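Local atomic coordinates of nickel ABC transporter (Nickel-binding protein) (Bacillus halodurans, PDB entry 3T66), a protein that probably binds a solute outside the cell, such as nickel or a peptide, and delivers it to an ABC transporter for import. Residues Pro131-Ile134 against Ser135-Asn139; Tyr396-Asn399 against Ala400-Pro404. All coordinates share one frame; numbering follows the deposited sequence.

Contact 1 (Pro131-Ile134 against Ser135-Asn139); sequences PEFI and SELVN
Leu137 N donates to Ile134 O over 2.7 Å, and one residue earlier Glu136 N reaches Phe133 O at 3.0 Å, the second with a bent N-H...O angle of 146°, as in i to i+3 bonding. At the start of the turn Ser135 adds a side-chain bond: its hydroxyl, held at chi1 88° between the backbone N and the carbonyl carbon, folds back so that OG donates to Glu132 O at 3.3 Å. Replaced by alanine, this position would lose the hydroxyl, and Glu132 O would probably be left without that partner and the turn less firmly pinned at its start. The successive i to i+3 bonds and helical backbone angles make this a run of overlapping turns in the long connection between strands 121-126 and 162-168. Glu136, partly exposed, sends its carboxylate out of the turn into a salt bridge with Arg391. On the apolar side, Leu137 suits its buried place because its CD1 branch serves two neighbours, meeting CZ of the Phe133 ring obliquely at 4.0 Å and CD1 of Ile134 at the same distance. Beyond them Trp71, on strand 70-75, touches both Phe133 and Ile134.

Contact 2 (Tyr396-Asn399 against Ala400-Pro404); sequences YYLN and ATYHP
Tyr396 lays one face of its ring against Ala400, whose CB stands over the face, 4.1 Å from the ring centroid, a CH-pi contact one helical turn along; the small methyl lets the ring lie close to the helix. Tyr397 and Tyr402 form an offset edge-to-face pair: the edge of Tyr402 points to the face of Tyr397, with the planes at 85° and the centroids 5.7 Å apart. Beyond the rings the phenol groups meet as well, Tyr402 OH donating to Tyr397 OH at 3.1 Å, so one pair of side chains is joined by both stacking and a hydrogen bond. Also near Tyr402, the CD2 methyl of Leu398 packs on ring atom CD2 at 3.7 Å. Tyr397 O is gripped twice, by Thr401 N at 2.8 Å and by Thr401 OG1 at 2.9 Å, which arrive from opposite faces of the carbonyl plane. With OG1 beside its own backbone N (chi1 -48°), threonine can turn its hydroxyl back to the preceding turn. Asn399 and His403 run side by side, amide and imidazole planes 24° apart; Asn399 OD1 accepts from Asn426 and His403 ND1 from Thr405, so both atoms have a partner outside the pair. Along the backbone, His403 N still bonds Asn399 O at 3.2 Å, although His403 itself has left helical geometry. Tyr402 and Leu398 both touch Ile445 of helix 431-447, while Phe453 of strand 451-464 meets both tyrosines of the pair. This is nearly the whole of a short alpha-helix, 395-402, and its C-terminal exit, packed by its buried side against neighbouring helices and a strand.

Overall arrangement
Along the chain contact 1 closes well before contact 2 opens, and both belong to the part of the chain characteristic of solute-binding protein family 5. Their centres lie about 17 Å apart, yet the nearest atoms are only about 5 Å apart and do not touch. Contact 1 belongs to the connection between strands 121-126 and 162-168 and packs beside strand 70-75; contact 2 ends helix 395-402, beside helices 416-426 and 431-447. Arg391, from the loop leading into helix 395-402, reaches back to Glu136, and its salt bridge joins the contact 1 loop to the chain just before contact 2; Arg434 of helix 431-447 adds at most a long, weak ion pair with Glu132. Both contacts lie away from the calcium site at Asp179.

Contact 1 (Pro131-Ile134 against Ser135-Asn139)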
loop_
_atom_site.group_PDB
_atom_site.type_symbol
_atom_site.label_atom_id
_atom_site.label_comp_id
_atom_site.label_asym_id
_atom_site.label_seq_id
_atom_site.Cartn_x
_atom_site.Cartn_y
_atom_site.Cartn_z
ATOM N N PRO A 131 1.442 -8.541 18.336
ATOM C CA PRO A 131 0.394 -9.280 17.671
ATOM C C PRO A 131 0.553 -9.181 16.202
ATOM O O PRO A 131 0.186 -10.104 15.486
ATOM C CB PRO A 131 -0.858 -8.534 18.051
ATOM C CG PRO A 131 -0.560 -7.989 19.366
ATOM C CD PRO A 131 0.908 -7.615 19.345
ATOM N N GLU A 132 1.107 -8.082 15.720
ATOM C CA GLU A 132 1.158 -7.948 14.289
ATOM C C GLU A 132 2.493 -8.369 13.754
ATOM O O GLU A 132 2.846 -8.019 12.638
ATOM C CB GLU A 132 0.720 -6.561 13.827
ATOM C CG GLU A 132 1.145 -5.380 14.681
ATOM C CD GLU A 132 0.263 -5.095 15.933
ATOM O OE1 GLU A 132 -0.549 -4.116 15.910
ATOM O OE2 GLU A 132 0.425 -5.819 16.940
ATOM N N PHE A 133 3.221 -9.174 14.539
ATOM C CA PHE A 133 4.573 -9.617 14.160
ATOM C C PHE A 133 4.630 -10.310 12.775
ATOM O O PHE A 133 5.428 -9.910 11.954
ATOM C CB PHE A 133 5.267 -10.450 15.283
ATOM C CG PHE A 133 6.521 -11.176 14.828
ATOM C CD1 PHE A 133 7.701 -10.493 14.626
ATOM C CD2 PHE A 133 6.501 -12.519 14.556
ATOM C CE1 PHE A 133 8.860 -11.140 14.143
ATOM C CE2 PHE A 133 7.666 -13.180 14.074
ATOM C CZ PHE A 133 8.836 -12.490 13.871
ATOM N N ILE A 134 3.796 -11.323 12.503
ATOM C CA ILE A 134 3.898 -12.073 11.241
ATOM C C ILE A 134 3.800 -11.186 10.034
ATOM O O ILE A 134 4.623 -11.288 9.128
ATOM C CB ILE A 134 2.893 -13.247 11.129
ATOM C CG1 ILE A 134 3.291 -14.366 12.093
ATOM C CG2 ILE A 134 2.912 -13.871 9.732
ATOM C CD1 ILE A 134 4.777 -14.674 12.141
ATOM N N SER A 135 2.831 -10.274 10.030
ATOM C CA SER A 135 2.628 -9.442 8.859
ATOM C C SER A 135 3.886 -8.645 8.466
ATOM O O SER A 135 4.020 -8.218 7.291
ATOM C CB SER A 135 1.384 -8.568 9.013
ATOM O OG SER A 135 1.679 -7.338 9.648
ATOM N N GLU A 136 4.813 -8.481 9.423
ATOM C CA GLU A 136 6.058 -7.790 9.150
ATOM C C GLU A 136 6.948 -8.609 8.274
ATOM O O GLU A 136 7.804 -8.039 7.590
ATOM C CB GLU A 136 6.853 -7.468 10.398
ATOM C CG GLU A 136 6.226 -6.410 11.314
ATOM C CD GLU A 136 6.199 -4.995 10.750
ATOM O OE1 GLU A 136 6.891 -4.682 9.721
ATOM O OE2 GLU A 136 5.475 -4.191 11.378
ATOM N N LEU A 137 6.762 -9.933 8.263
ATOM C CA LEU A 137 7.649 -10.784 7.476
ATOM C C LEU A 137 7.334 -10.753 5.979
ATOM O O LEU A 137 8.079 -11.272 5.151
ATOM C CB LEU A 137 7.683 -12.187 8.053
ATOM C CG LEU A 137 8.146 -12.212 9.511
ATOM C CD1 LEU A 137 8.107 -13.611 10.118
ATOM C CD2 LEU A 137 9.542 -11.611 9.643
ATOM N N VAL A 138 6.240 -10.103 5.631
ATOM C CA VAL A 138 5.892 -9.909 4.242
ATOM C C VAL A 138 6.843 -8.906 3.553
ATOM O O VAL A 138 7.025 -8.962 2.350
ATOM C CB VAL A 138 4.460 -9.368 4.147
ATOM C CG1 VAL A 138 4.033 -9.100 2.685
ATOM C CG2 VAL A 138 3.478 -10.265 4.840
ATOM N N ASN A 139 7.439 -8.003 4.327
ATOM C CA ASN A 139 8.236 -6.929 3.800
ATOM C C ASN A 139 9.312 -7.509 2.957
ATOM O O ASN A 139 10.113 -8.306 3.437
ATOM C CB ASN A 139 8.911 -6.189 4.930
ATOM C CG ASN A 139 9.098 -4.711 4.646
ATOM O OD1 ASN A 139 9.642 -4.315 3.623
ATOM N ND2 ASN A 139 8.671 -3.885 5.594
#

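Contact 2 (Tyr396-Asn399 against Ala400-Pro404)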
loop_
_atom_site.group_PDB
_atom_site.type_symbol
_atom_site.label_atom_id
_atom_site.label_comp_id
_atom_site.label_asym_id
_atom_site.label_seq_id
_atom_site.Cartn_x
_atom_site.Cartn_y
_atom_site.Cartn_z
ATOM N N TYR A 396 -1.615 -0.997 12.472
ATOM C CA TYR A 396 -0.796 0.187 12.569
ATOM C C TYR A 396 -1.597 1.387 12.126
ATOM O O TYR A 396 -1.627 2.393 12.820
ATOM C CB TYR A 396 0.524 0.119 11.793
ATOM C CG TYR A 396 1.255 1.458 11.885
ATOM C CD1 TYR A 396 2.158 1.740 12.944
ATOM C CD2 TYR A 396 0.971 2.490 10.953
ATOM C CE1 TYR A 396 2.781 2.981 13.047
ATOM C CE2 TYR A 396 1.575 3.737 11.045
ATOM C CZ TYR A 396 2.478 3.974 12.083
ATOM O OH TYR A 396 3.044 5.227 12.124
ATOM N N TYR A 397 -2.248 1.311 10.983
ATOM C CA TYR A 397 -2.943 2.502 10.492
ATOM C C TYR A 397 -3.965 3.017 11.498
ATOM O O TYR A 397 -4.054 4.228 11.800
ATOM C CB TYR A 397 -3.658 2.167 9.204
ATOM C CG TYR A 397 -4.705 3.148 8.848
ATOM C CD1 TYR A 397 -4.361 4.431 8.433
ATOM C CD2 TYR A 397 -6.062 2.797 8.911
ATOM C CE1 TYR A 397 -5.332 5.364 8.051
ATOM C CE2 TYR A 397 -7.072 3.723 8.555
ATOM C CZ TYR A 397 -6.698 5.017 8.105
ATOM O OH TYR A 397 -7.666 5.949 7.730
ATOM N N LEU A 398 -4.754 2.079 11.999
ATOM C CA LEU A 398 -5.916 2.445 12.747
ATOM C C LEU A 398 -5.427 3.019 14.013
ATOM O O LEU A 398 -5.804 4.122 14.383
ATOM C CB LEU A 398 -6.782 1.246 13.045
ATOM C CG LEU A 398 -7.637 0.813 11.880
ATOM C CD1 LEU A 398 -8.232 -0.534 12.201
ATOM C CD2 LEU A 398 -8.692 1.822 11.592
ATOM N N ASN A 399 -4.564 2.284 14.683
ATOM C CA ASN A 399 -4.032 2.806 15.896
ATOM C C ASN A 399 -3.412 4.197 15.682
ATOM O O ASN A 399 -3.718 5.153 16.425
ATOM C CB ASN A 399 -3.033 1.854 16.505
ATOM C CG ASN A 399 -2.806 2.149 17.952
ATOM O OD1 ASN A 399 -3.534 1.657 18.830
ATOM N ND2 ASN A 399 -1.814 2.985 18.225
ATOM N N ALA A 400 -2.593 4.327 14.643
ATOM C CA ALA A 400 -1.901 5.567 14.409
ATOM C C ALA A 400 -2.874 6.721 14.182
ATOM O O ALA A 400 -2.637 7.849 14.636
ATOM C CB ALA A 400 -0.965 5.434 13.259
ATOM N N THR A 401 -3.984 6.470 13.520
ATOM C CA THR A 401 -4.806 7.603 13.086
ATOM C C THR A 401 -6.021 7.915 13.990
ATOM O O THR A 401 -6.622 9.017 13.932
ATOM C CB THR A 401 -5.212 7.377 11.628
ATOM O OG1 THR A 401 -4.033 6.999 10.887
ATOM C CG2 THR A 401 -5.802 8.609 11.035
ATOM N N TYR A 402 -6.366 6.955 14.847
ATOM C CA TYR A 402 -7.626 7.003 15.554
ATOM C C TYR A 402 -7.495 6.883 17.048
ATOM O O TYR A 402 -8.302 7.429 17.773
ATOM C CB TYR A 402 -8.525 5.903 15.023
ATOM C CG TYR A 402 -8.898 6.133 13.596
ATOM C CD1 TYR A 402 -9.782 7.168 13.256
ATOM C CD2 TYR A 402 -8.363 5.341 12.582
ATOM C CE1 TYR A 402 -10.141 7.406 11.945
ATOM C CE2 TYR A 402 -8.703 5.562 11.260
ATOM C CZ TYR A 402 -9.604 6.604 10.945
ATOM O OH TYR A 402 -9.968 6.855 9.640
ATOM N N HIS A 403 -6.496 6.157 17.528
ATOM C CA HIS A 403 -6.371 6.024 18.964
ATOM C C HIS A 403 -5.884 7.339 19.572
ATOM O O HIS A 403 -5.021 7.982 18.999
ATOM C CB HIS A 403 -5.454 4.886 19.327
ATOM C CG HIS A 403 -5.373 4.653 20.791
ATOM N ND1 HIS A 403 -4.761 5.544 21.650
ATOM C CD2 HIS A 403 -5.847 3.651 21.563
ATOM C CE1 HIS A 403 -4.856 5.097 22.888
ATOM N NE2 HIS A 403 -5.499 3.943 22.861
ATOM N N PRO A 404 -6.464 7.759 20.721
ATOM C CA PRO A 404 -6.007 8.961 21.458
ATOM C C PRO A 404 -4.482 9.140 21.458
ATOM O O PRO A 404 -4.004 10.230 21.228
ATOM C CB PRO A 404 -6.502 8.705 22.897
ATOM C CG PRO A 404 -7.639 7.673 22.773
ATOM C CD PRO A 404 -7.687 7.190 21.330
#